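Local structure of fructosyl amine:oxygen oxidoreductase (4WCT) at residues I127-K132 / N433-P438; F248-R253 / P312-Q317; G316-V321 / D427-Q432. The protein is an FAD-dependent deglycating enzyme that probably uses oxygen to cleave fructosyl amines (Amadori products) oxidatively, releasing the free amine. One frame throughout, in Å; residues are numbered along the deposited sequence.

Overall arrangement
All three contacts lie on the surface, and none of the side chains that touch is fully buried. Interactions 1 and 3 share the long irregular segment between helix 410-413 and strand 442-443: residues 427-432 meet strand 318-320, and the adjoining residues 433-438 reach helix 124-135. Interactions 2 and 3 have centres about 9 Å apart and both use Gln317, whereas interaction 1 is centred about 29 Å from interaction 2 and 21 Å from interaction 3. Their chemistry differs: where a helix meets the loop (interaction 1), histidine pairs with phenylalanine and a water; between two loops (interaction 2), lysine lies against arginine and binds an amide; at a sheet edge (interaction 3), a two-pronged salt bridge forms.

Interaction 1: I127-K132 / N433-P438; sequences IDHIRK and NRFGGP
The imidazole of His129 receives the edge of the Phe435 ring on one of its faces, with Phe435 CZ above it, while Asn433 OD1 and a water lie at its rim near the ring plane. The same water also lies in the plane of the Phe435 ring, at its edge. The two rings form a T-shaped (edge-to-face) aromatic pair, their centroids 5.2 Å apart and their planes at 66°. Phe435 CE1 makes the closest approach, 3.8 Å from His129 NE2. This pair ties helix 124-135 to the irregular chain between helix 410-413 and strand 442-443, in a protein of the FAD-dependent oxidoreductase family.

His129 reaches across because its CG stands anti to the backbone N (chi1 176°), which carries the imidazole off the helix toward residues 433-435. At the ring edge, the Asn433 side chain brings OD1 to 3.3 Å from His129 CE1. The amide is steeply inclined to the imidazole, the two planes being 72° apart, so the groups do not stack. Ile281 and Ala282 add apolar cover from a neighbouring loop, the first against His129 and the second against Phe435.

A water completes the link between helix and loop. Lying in the imidazole plane, it is hydrogen-bonded to His129 NE2 at 2.8 Å and donates to the backbone oxygen Asn433 O, also at 2.8 Å.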
loop_
_atom_site.group_PDB
_atom_site.type_symbol
_atom_site.label_atom_id
_atom_site.label_comp_id
_atom_site.label_asym_id
_atom_site.label_seq_id
_atom_site.Cartn_x
_atom_site.Cartn_y
_atom_site.Cartn_z
ATOM N N ILE A 127 5.399 19.050 -13.842
ATOM C CA ILE A 127 4.047 19.422 -14.322
ATOM C C ILE A 127 3.728 18.785 -15.684
ATOM O O ILE A 127 2.665 18.225 -15.850
ATOM C CB ILE A 127 3.880 20.953 -14.371
ATOM C CG1 ILE A 127 3.968 21.508 -12.957
ATOM C CG2 ILE A 127 2.516 21.374 -14.921
ATOM C CD1 ILE A 127 4.377 22.958 -12.928
ATOM N N ASP A 128 4.711 18.722 -16.582
ATOM C CA ASP A 128 4.581 18.075 -17.913
ATOM C C ASP A 128 4.376 16.571 -17.787
ATOM O O ASP A 128 3.604 15.959 -18.502
ATOM C CB ASP A 128 5.873 18.280 -18.719
ATOM C CG ASP A 128 5.930 19.627 -19.424
ATOM O OD1 ASP A 128 5.182 20.547 -19.038
ATOM O OD2 ASP A 128 6.795 19.787 -20.317
ATOM N N HIS A 129 5.096 15.976 -16.854
ATOM C CA HIS A 129 4.951 14.567 -16.585
ATOM C C HIS A 129 3.528 14.228 -16.149
ATOM O O HIS A 129 2.915 13.227 -16.572
ATOM C CB HIS A 129 5.956 14.162 -15.526
ATOM C CG HIS A 129 5.835 12.739 -15.098
ATOM N ND1 HIS A 129 6.190 11.690 -15.913
ATOM C CD2 HIS A 129 5.430 12.188 -13.928
ATOM C CE1 HIS A 129 6.034 10.553 -15.256
ATOM N NE2 HIS A 129 5.535 10.825 -14.068
ATOM N N ILE A 130 3.005 15.031 -15.236
ATOM C CA ILE A 130 1.660 14.807 -14.772
ATOM C C ILE A 130 0.645 14.974 -15.909
ATOM O O ILE A 130 -0.278 14.168 -16.082
ATOM C CB ILE A 130 1.308 15.764 -13.626
ATOM C CG1 ILE A 130 2.226 15.498 -12.429
ATOM C CG2 ILE A 130 -0.148 15.569 -13.232
ATOM C CD1 ILE A 130 2.198 16.623 -11.406
ATOM N N ARG A 131 0.809 16.041 -16.666
ATOM C CA ARG A 131 -0.073 16.313 -17.809
ATOM C C ARG A 131 -0.109 15.144 -18.801
ATOM O O ARG A 131 -1.175 14.625 -19.114
ATOM C CB ARG A 131 0.404 17.578 -18.515
ATOM C CG ARG A 131 -0.359 17.897 -19.790
ATOM C CD ARG A 131 0.352 19.033 -20.513
ATOM N NE ARG A 131 0.136 20.268 -19.763
ATOM C CZ ARG A 131 1.045 20.923 -19.037
ATOM N NH1 ARG A 131 2.359 20.676 -19.144
ATOM N NH2 ARG A 131 0.640 21.978 -18.345
ATOM N N LYS A 132 1.054 14.585 -19.116
ATOM C CA LYS A 132 1.154 13.519 -20.126
ATOM C C LYS A 132 0.735 12.135 -19.653
ATOM O O LYS A 132 0.100 11.390 -20.416
ATOM C CB LYS A 132 2.579 13.466 -20.687
ATOM C CG LYS A 132 2.908 14.685 -21.531
ATOM C CD LYS A 132 4.175 14.494 -22.352
ATOM C CE LYS A 132 5.270 15.453 -21.918
ATOM N NZ LYS A 132 6.643 14.909 -22.139
ATOM N N ASN A 433 9.486 5.318 -11.444
ATOM C CA ASN A 433 8.463 6.340 -11.712
ATOM C C ASN A 433 8.045 7.059 -10.450
ATOM O O ASN A 433 6.954 7.618 -10.375
ATOM C CB ASN A 433 7.234 5.756 -12.432
ATOM C CG ASN A 433 6.385 6.825 -13.101
ATOM O OD1 ASN A 433 6.907 7.837 -13.608
ATOM N ND2 ASN A 433 5.060 6.668 -13.018
ATOM N N ARG A 434 8.951 7.135 -9.489
ATOM C CA ARG A 434 8.779 8.015 -8.341
ATOM C C ARG A 434 9.802 9.131 -8.327
ATOM O O ARG A 434 10.904 8.987 -8.848
ATOM C CB ARG A 434 8.886 7.222 -7.018
ATOM C CG ARG A 434 7.835 6.116 -6.814
ATOM C CD ARG A 434 7.881 5.557 -5.414
ATOM N NE ARG A 434 6.862 4.534 -5.123
ATOM C CZ ARG A 434 7.024 3.230 -5.335
ATOM N NH1 ARG A 434 8.132 2.751 -5.885
ATOM N NH2 ARG A 434 6.087 2.385 -4.958
ATOM N N PHE A 435 9.436 10.210 -7.648
ATOM C CA PHE A 435 10.233 11.419 -7.581
ATOM C C PHE A 435 10.287 11.974 -6.168
ATOM O O PHE A 435 9.583 11.505 -5.272
ATOM C CB PHE A 435 9.624 12.475 -8.491
ATOM C CG PHE A 435 9.542 12.044 -9.928
ATOM C CD1 PHE A 435 8.432 11.345 -10.390
ATOM C CD2 PHE A 435 10.691 12.099 -10.728
ATOM C CE1 PHE A 435 8.429 10.804 -11.668
ATOM C CE2 PHE A 435 10.700 11.509 -11.976
ATOM C CZ PHE A 435 9.559 10.897 -12.456
ATOM N N GLY A 436 11.147 12.960 -5.986
ATOM C CA GLY A 436 11.248 13.668 -4.725
ATOM C C GLY A 436 12.483 13.332 -3.914
ATOM O O GLY A 436 13.206 12.385 -4.223
ATOM N N GLY A 437 12.795 14.162 -2.928
ATOM C CA GLY A 437 13.985 13.969 -2.139
ATOM C C GLY A 437 15.231 13.981 -2.997
ATOM O O GLY A 437 15.374 14.793 -3.932
ATOM N N PRO A 438 16.096 12.998 -2.789
ATOM C CA PRO A 438 17.319 12.907 -3.590
ATOM C C PRO A 438 17.131 12.311 -4.989
ATOM O O PRO A 438 18.091 12.199 -5.736
ATOM C CB PRO A 438 18.222 12.028 -2.716
ATOM C CG PRO A 438 17.262 11.154 -1.991
ATOM C CD PRO A 438 16.044 11.978 -1.733
HETATM O O HOH W 1 5.264 9.579 -11.550
#

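Interaction 2: F248-R253 / P312-Q317; sequences FKKQLR and PNRPGQ
Arg314 and Lys250 bury the most surface here, and their side chains lie against each other at a slant. The aliphatic part of the lysine does the touching: Lys250 CE is 3.7 Å from Arg314 NE, and Lys250 CG lies over one face of the guanidinium, displaced toward its rim. Both chains are extended, Lys250 beyond CG and Arg314 from CG to NE, and span the gap between two surface loops that lead into or out of strands of the large mixed sheet. At its far end Arg314 NH2 reaches the other backbone, 3.8 Å from Lys249 CA.

Gln317 is the third partner. Its side chain runs at about a right angle to that of Lys250 and accepts a hydrogen bond at OE1 from Lys250 NZ, 2.9 Å long, with the donor tilted 17° from the carbonyl plane. One water accepts from both Lys250 NZ and Gln317 NE2, closing a small ring of polar contacts.

Each loop is shaped by a turn. A type I' beta turn from Phe248 to Gln251 presents Lys250, and a type II turn from Arg314 to Gln317 brings its two end residues to the same partner. In the first turn, Phe248 O accepts from Gln251 N and Gln251 NE2 on opposite faces of its plane.

The charge of Arg314 is probably offset by its salt bridges with Asp311 and Asp247, which would ease the approach of Lys250; Asp247 also pairs with Lys249. The lysine-arginine packing thus probably rests on the aliphatic stem of Lys250, while its ammonium, with Lys250 NZ 4.7 Å from Arg314 NE, is turned to a neutral amide and water.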
loop_
_atom_site.group_PDB
_atom_site.type_symbol
_atom_site.label_atom_id
_atom_site.label_comp_id
_atom_site.label_asym_id
_atom_site.label_seq_id
_atom_site.Cartn_x
_atom_site.Cartn_y
_atom_site.Cartn_z
ATOM N N PHE A 248 11.193 -15.335 -4.803
ATOM C CA PHE A 248 10.424 -14.644 -5.810
ATOM C C PHE A 248 11.242 -14.294 -7.047
ATOM O O PHE A 248 10.730 -13.631 -7.970
ATOM C CB PHE A 248 9.822 -13.374 -5.201
ATOM C CG PHE A 248 8.538 -13.601 -4.473
ATOM C CD1 PHE A 248 7.352 -13.633 -5.166
ATOM C CD2 PHE A 248 8.523 -13.817 -3.110
ATOM C CE1 PHE A 248 6.155 -13.827 -4.513
ATOM C CE2 PHE A 248 7.327 -14.029 -2.451
ATOM C CZ PHE A 248 6.147 -14.027 -3.164
ATOM N N LYS A 249 12.493 -14.756 -7.107
ATOM C CA LYS A 249 13.310 -14.595 -8.323
ATOM C C LYS A 249 13.437 -13.116 -8.681
ATOM O O LYS A 249 13.313 -12.723 -9.841
ATOM C CB LYS A 249 12.701 -15.392 -9.481
ATOM C CG LYS A 249 12.546 -16.869 -9.158
ATOM C CD LYS A 249 13.892 -17.514 -8.869
ATOM C CE LYS A 249 13.776 -19.027 -8.753
ATOM N NZ LYS A 249 14.939 -19.645 -8.061
ATOM N N LYS A 250 13.624 -12.300 -7.645
ATOM C CA LYS A 250 13.801 -10.850 -7.771
ATOM C C LYS A 250 12.559 -10.050 -8.154
ATOM O O LYS A 250 12.654 -8.838 -8.317
ATOM C CB LYS A 250 14.979 -10.480 -8.674
ATOM C CG LYS A 250 16.275 -11.123 -8.228
ATOM C CD LYS A 250 17.422 -10.657 -9.124
ATOM C CE LYS A 250 18.714 -11.377 -8.791
ATOM N NZ LYS A 250 19.828 -10.874 -9.654
ATOM N N GLN A 251 11.387 -10.675 -8.084
ATOM C CA GLN A 251 10.180 -9.999 -8.481
ATOM C C GLN A 251 9.688 -9.009 -7.428
ATOM O O GLN A 251 8.904 -8.109 -7.747
ATOM C CB GLN A 251 9.056 -10.982 -8.816
ATOM C CG GLN A 251 9.333 -11.836 -10.042
ATOM C CD GLN A 251 8.218 -12.823 -10.279
ATOM O OE1 GLN A 251 7.217 -12.519 -10.936
ATOM N NE2 GLN A 251 8.302 -13.933 -9.606
ATOM N N LEU A 252 10.175 -9.121 -6.203
ATOM C CA LEU A 252 9.811 -8.170 -5.146
ATOM C C LEU A 252 11.005 -7.368 -4.695
ATOM O O LEU A 252 12.046 -7.924 -4.339
ATOM C CB LEU A 252 9.172 -8.892 -3.958
ATOM C CG LEU A 252 7.850 -9.629 -4.197
ATOM C CD1 LEU A 252 7.390 -10.260 -2.867
ATOM C CD2 LEU A 252 6.741 -8.734 -4.765
ATOM N N ARG A 253 10.790 -6.058 -4.509
ATOM C CA ARG A 253 11.747 -5.213 -3.823
ATOM C C ARG A 253 11.091 -4.620 -2.596
ATOM O O ARG A 253 10.324 -3.683 -2.719
ATOM C CB ARG A 253 12.240 -4.084 -4.724
ATOM C CG ARG A 253 13.285 -3.241 -4.066
ATOM C CD ARG A 253 13.702 -2.018 -4.880
ATOM N NE ARG A 253 12.621 -1.045 -4.964
ATOM C CZ ARG A 253 12.640 0.015 -5.764
ATOM N NH1 ARG A 253 13.733 0.292 -6.493
ATOM N NH2 ARG A 253 11.561 0.778 -5.841
ATOM N N PRO A 312 21.353 -14.001 1.248
ATOM C CA PRO A 312 21.934 -15.248 1.770
ATOM C C PRO A 312 22.060 -16.340 0.727
ATOM O O PRO A 312 22.905 -17.240 0.887
ATOM C CB PRO A 312 20.963 -15.683 2.874
ATOM C CG PRO A 312 19.752 -14.858 2.724
ATOM C CD PRO A 312 20.138 -13.600 1.979
ATOM N N ASN A 313 21.331 -16.221 -0.385
ATOM C CA ASN A 313 21.368 -17.239 -1.429
ATOM C C ASN A 313 21.949 -16.819 -2.756
ATOM O O ASN A 313 21.947 -17.599 -3.699
ATOM C CB ASN A 313 19.976 -17.846 -1.600
ATOM C CG ASN A 313 19.522 -18.563 -0.347
ATOM O OD1 ASN A 313 20.011 -19.652 -0.051
ATOM N ND2 ASN A 313 18.627 -17.951 0.399
ATOM N N ARG A 314 22.451 -15.594 -2.827
ATOM C CA ARG A 314 23.050 -15.053 -4.038
ATOM C C ARG A 314 24.335 -14.322 -3.699
ATOM O O ARG A 314 24.338 -13.134 -3.414
ATOM C CB ARG A 314 22.083 -14.118 -4.770
ATOM C CG ARG A 314 20.792 -14.769 -5.243
ATOM C CD ARG A 314 19.989 -13.797 -6.099
ATOM N NE ARG A 314 18.734 -14.350 -6.608
ATOM C CZ ARG A 314 17.626 -14.552 -5.888
ATOM N NH1 ARG A 314 17.520 -14.151 -4.629
ATOM N NH2 ARG A 314 16.597 -15.138 -6.458
ATOM N N PRO A 315 25.466 -15.051 -3.751
ATOM C CA PRO A 315 26.768 -14.474 -3.406
ATOM C C PRO A 315 27.051 -13.175 -4.140
ATOM O O PRO A 315 26.833 -13.083 -5.335
ATOM C CB PRO A 315 27.764 -15.581 -3.826
ATOM C CG PRO A 315 26.986 -16.840 -3.663
ATOM C CD PRO A 315 25.552 -16.496 -4.054
ATOM N N GLY A 316 27.501 -12.177 -3.391
ATOM C CA GLY A 316 27.860 -10.900 -3.912
ATOM C C GLY A 316 26.699 -9.983 -4.240
ATOM O O GLY A 316 26.916 -8.891 -4.759
ATOM N N GLN A 317 25.469 -10.443 -3.977
ATOM C CA GLN A 317 24.287 -9.634 -4.289
ATOM C C GLN A 317 23.568 -9.179 -3.037
ATOM O O GLN A 317 23.867 -9.644 -1.950
ATOM C CB GLN A 317 23.316 -10.432 -5.156
ATOM C CG GLN A 317 23.946 -10.896 -6.465
ATOM C CD GLN A 317 22.951 -11.501 -7.415
ATOM O OE1 GLN A 317 21.855 -10.977 -7.589
ATOM N NE2 GLN A 317 23.315 -12.628 -8.030
HETATM O O HOH W 2 21.465 -13.557 -9.946
#

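Interaction 3: G316-V321 / D427-Q432; sequences GQEKSV and DWRATQ
Glu318 and Arg429 meet with their chains at about a right angle but their flat ends nearly coplanar, carboxylate and guanidinium planes being only 7° apart. The result is a bidentate, end-on salt bridge joining strand 318-320, at the edge of the large mixed sheet, to an Asx turn in the chain after helix 410-413. Arg429 NH1 binds Glu318 OE2 and Arg429 NH2 binds Glu318 OE1, each at 2.9 Å and almost straight. Both oxygens use their syn lone pairs, so the two bonds together fix the rotation of either group.

Arg429 gets there on a chain extended from CG to NE, and both it and Glu318 also rest on Phe308 of the neighbouring strand. In the turn, Asp427 OD1 accepts from Arg429 N, approached from above the carboxylate plane.

Trp428 takes a separate path to the strand. Its indole nitrogen faces the strand backbone, Trp428 NE1 lying 3.3 Å from Glu318 O. A water in the plane of the indole accepts from Trp428 NE1 at 3.0 Å and lies 2.6 Å from Gln317 OE1, to which it probably donates.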
loop_
_atom_site.group_PDB
_atom_site.type_symbol
_atom_site.label_atom_id
_atom_site.label_comp_id
_atom_site.label_asym_id
_atom_site.label_seq_id
_atom_site.Cartn_x
_atom_site.Cartn_y
_atom_site.Cartn_z
ATOM N N GLY A 316 27.501 -12.177 -3.391
ATOM C CA GLY A 316 27.860 -10.900 -3.912
ATOM C C GLY A 316 26.699 -9.983 -4.240
ATOM O O GLY A 316 26.916 -8.891 -4.759
ATOM N N GLN A 317 25.469 -10.443 -3.977
ATOM C CA GLN A 317 24.287 -9.634 -4.289
ATOM C C GLN A 317 23.568 -9.179 -3.037
ATOM O O GLN A 317 23.867 -9.644 -1.950
ATOM C CB GLN A 317 23.316 -10.432 -5.156
ATOM C CG GLN A 317 23.946 -10.896 -6.465
ATOM C CD GLN A 317 22.951 -11.501 -7.415
ATOM O OE1 GLN A 317 21.855 -10.977 -7.589
ATOM N NE2 GLN A 317 23.315 -12.628 -8.030
ATOM N N GLU A 318 22.712 -8.183 -3.218
ATOM C CA GLU A 318 21.987 -7.530 -2.119
ATOM C C GLU A 318 20.541 -7.962 -2.165
ATOM O O GLU A 318 19.984 -8.149 -3.243
ATOM C CB GLU A 318 21.979 -6.004 -2.298
ATOM C CG GLU A 318 23.317 -5.322 -2.468
ATOM C CD GLU A 318 23.154 -3.868 -2.894
ATOM O OE1 GLU A 318 23.477 -3.027 -2.069
ATOM O OE2 GLU A 318 22.617 -3.579 -4.002
ATOM N N LYS A 319 19.899 -7.878 -1.017
ATOM C CA LYS A 319 18.471 -8.095 -0.895
ATOM C C LYS A 319 17.991 -7.176 0.251
ATOM O O LYS A 319 18.482 -7.268 1.372
ATOM C CB LYS A 319 18.214 -9.563 -0.533
ATOM C CG LYS A 319 16.758 -10.007 -0.572
ATOM C CD LYS A 319 16.600 -11.533 -0.578
ATOM C CE LYS A 319 15.126 -11.913 -0.663
ATOM N NZ LYS A 319 14.819 -13.344 -0.446
ATOM N N SER A 320 16.944 -6.395 -0.018
ATOM C CA SER A 320 16.375 -5.473 0.963
ATOM C C SER A 320 15.498 -6.192 2.005
ATOM O O SER A 320 14.588 -6.943 1.645
ATOM C CB SER A 320 15.526 -4.428 0.232
ATOM O OG SER A 320 15.034 -3.455 1.165
ATOM N N VAL A 321 15.797 -5.972 3.278
ATOM C CA VAL A 321 15.106 -6.636 4.381
ATOM C C VAL A 321 14.421 -5.597 5.251
ATOM O O VAL A 321 15.077 -4.789 5.899
ATOM C CB VAL A 321 16.079 -7.435 5.269
ATOM C CG1 VAL A 321 15.282 -8.180 6.337
ATOM C CG2 VAL A 321 16.853 -8.402 4.385
ATOM N N ASP A 427 17.726 -4.014 -11.414
ATOM C CA ASP A 427 18.398 -2.899 -10.761
ATOM C C ASP A 427 17.605 -2.426 -9.566
ATOM O O ASP A 427 16.531 -1.809 -9.733
ATOM C CB ASP A 427 18.509 -1.732 -11.729
ATOM C CG ASP A 427 19.198 -0.531 -11.129
ATOM O OD1 ASP A 427 19.719 -0.592 -10.003
ATOM O OD2 ASP A 427 19.320 0.463 -11.870
ATOM N N TRP A 428 18.075 -2.782 -8.374
ATOM C CA TRP A 428 17.336 -2.465 -7.163
ATOM C C TRP A 428 17.217 -0.971 -6.934
ATOM O O TRP A 428 16.449 -0.554 -6.073
ATOM C CB TRP A 428 17.978 -3.089 -5.932
ATOM C CG TRP A 428 18.023 -4.585 -5.950
ATOM C CD1 TRP A 428 19.150 -5.362 -5.943
ATOM C CD2 TRP A 428 16.911 -5.488 -6.038
ATOM N NE1 TRP A 428 18.808 -6.687 -6.003
ATOM C CE2 TRP A 428 17.440 -6.795 -6.038
ATOM C CE3 TRP A 428 15.528 -5.324 -5.985
ATOM C CZ2 TRP A 428 16.631 -7.928 -6.071
ATOM C CZ3 TRP A 428 14.721 -6.442 -6.040
ATOM C CH2 TRP A 428 15.279 -7.735 -6.005
ATOM N N ARG A 429 18.121 -0.193 -7.530
ATOM C CA ARG A 429 18.139 1.242 -7.327
ATOM C C ARG A 429 17.359 2.030 -8.381
ATOM O O ARG A 429 17.382 3.252 -8.381
ATOM C CB ARG A 429 19.594 1.742 -7.180
ATOM C CG ARG A 429 20.233 1.258 -5.878
ATOM C CD ARG A 429 21.676 1.708 -5.692
ATOM N NE ARG A 429 22.144 1.284 -4.368
ATOM C CZ ARG A 429 22.384 0.018 -4.062
ATOM N NH1 ARG A 429 22.191 -0.918 -4.976
ATOM N NH2 ARG A 429 22.949 -0.307 -2.898
ATOM N N ALA A 430 16.607 1.328 -9.238
ATOM C CA ALA A 430 15.703 1.973 -10.168
ATOM C C ALA A 430 14.645 2.768 -9.431
ATOM O O ALA A 430 14.120 2.326 -8.405
ATOM C CB ALA A 430 15.050 0.930 -11.050
ATOM N N THR A 431 14.380 3.991 -9.886
ATOM C CA THR A 431 13.442 4.831 -9.149
ATOM C C THR A 431 11.962 4.570 -9.481
ATOM O O THR A 431 11.087 5.076 -8.793
ATOM C CB THR A 431 13.768 6.322 -9.327
ATOM O OG1 THR A 431 13.859 6.625 -10.724
ATOM C CG2 THR A 431 15.054 6.668 -8.633
ATOM N N GLN A 432 11.703 3.767 -10.509
ATOM C CA GLN A 432 10.369 3.186 -10.758
ATOM C C GLN A 432 9.236 4.210 -10.738
ATOM O O GLN A 432 8.182 4.037 -10.086
ATOM C CB GLN A 432 10.145 2.003 -9.786
ATOM C CG GLN A 432 11.207 0.911 -10.005
ATOM C CD GLN A 432 10.804 -0.478 -9.491
ATOM O OE1 GLN A 432 11.538 -1.134 -8.734
ATOM N NE2 GLN A 432 9.652 -0.939 -9.929
HETATM O O HOH W 3 20.138 -9.293 -6.537
#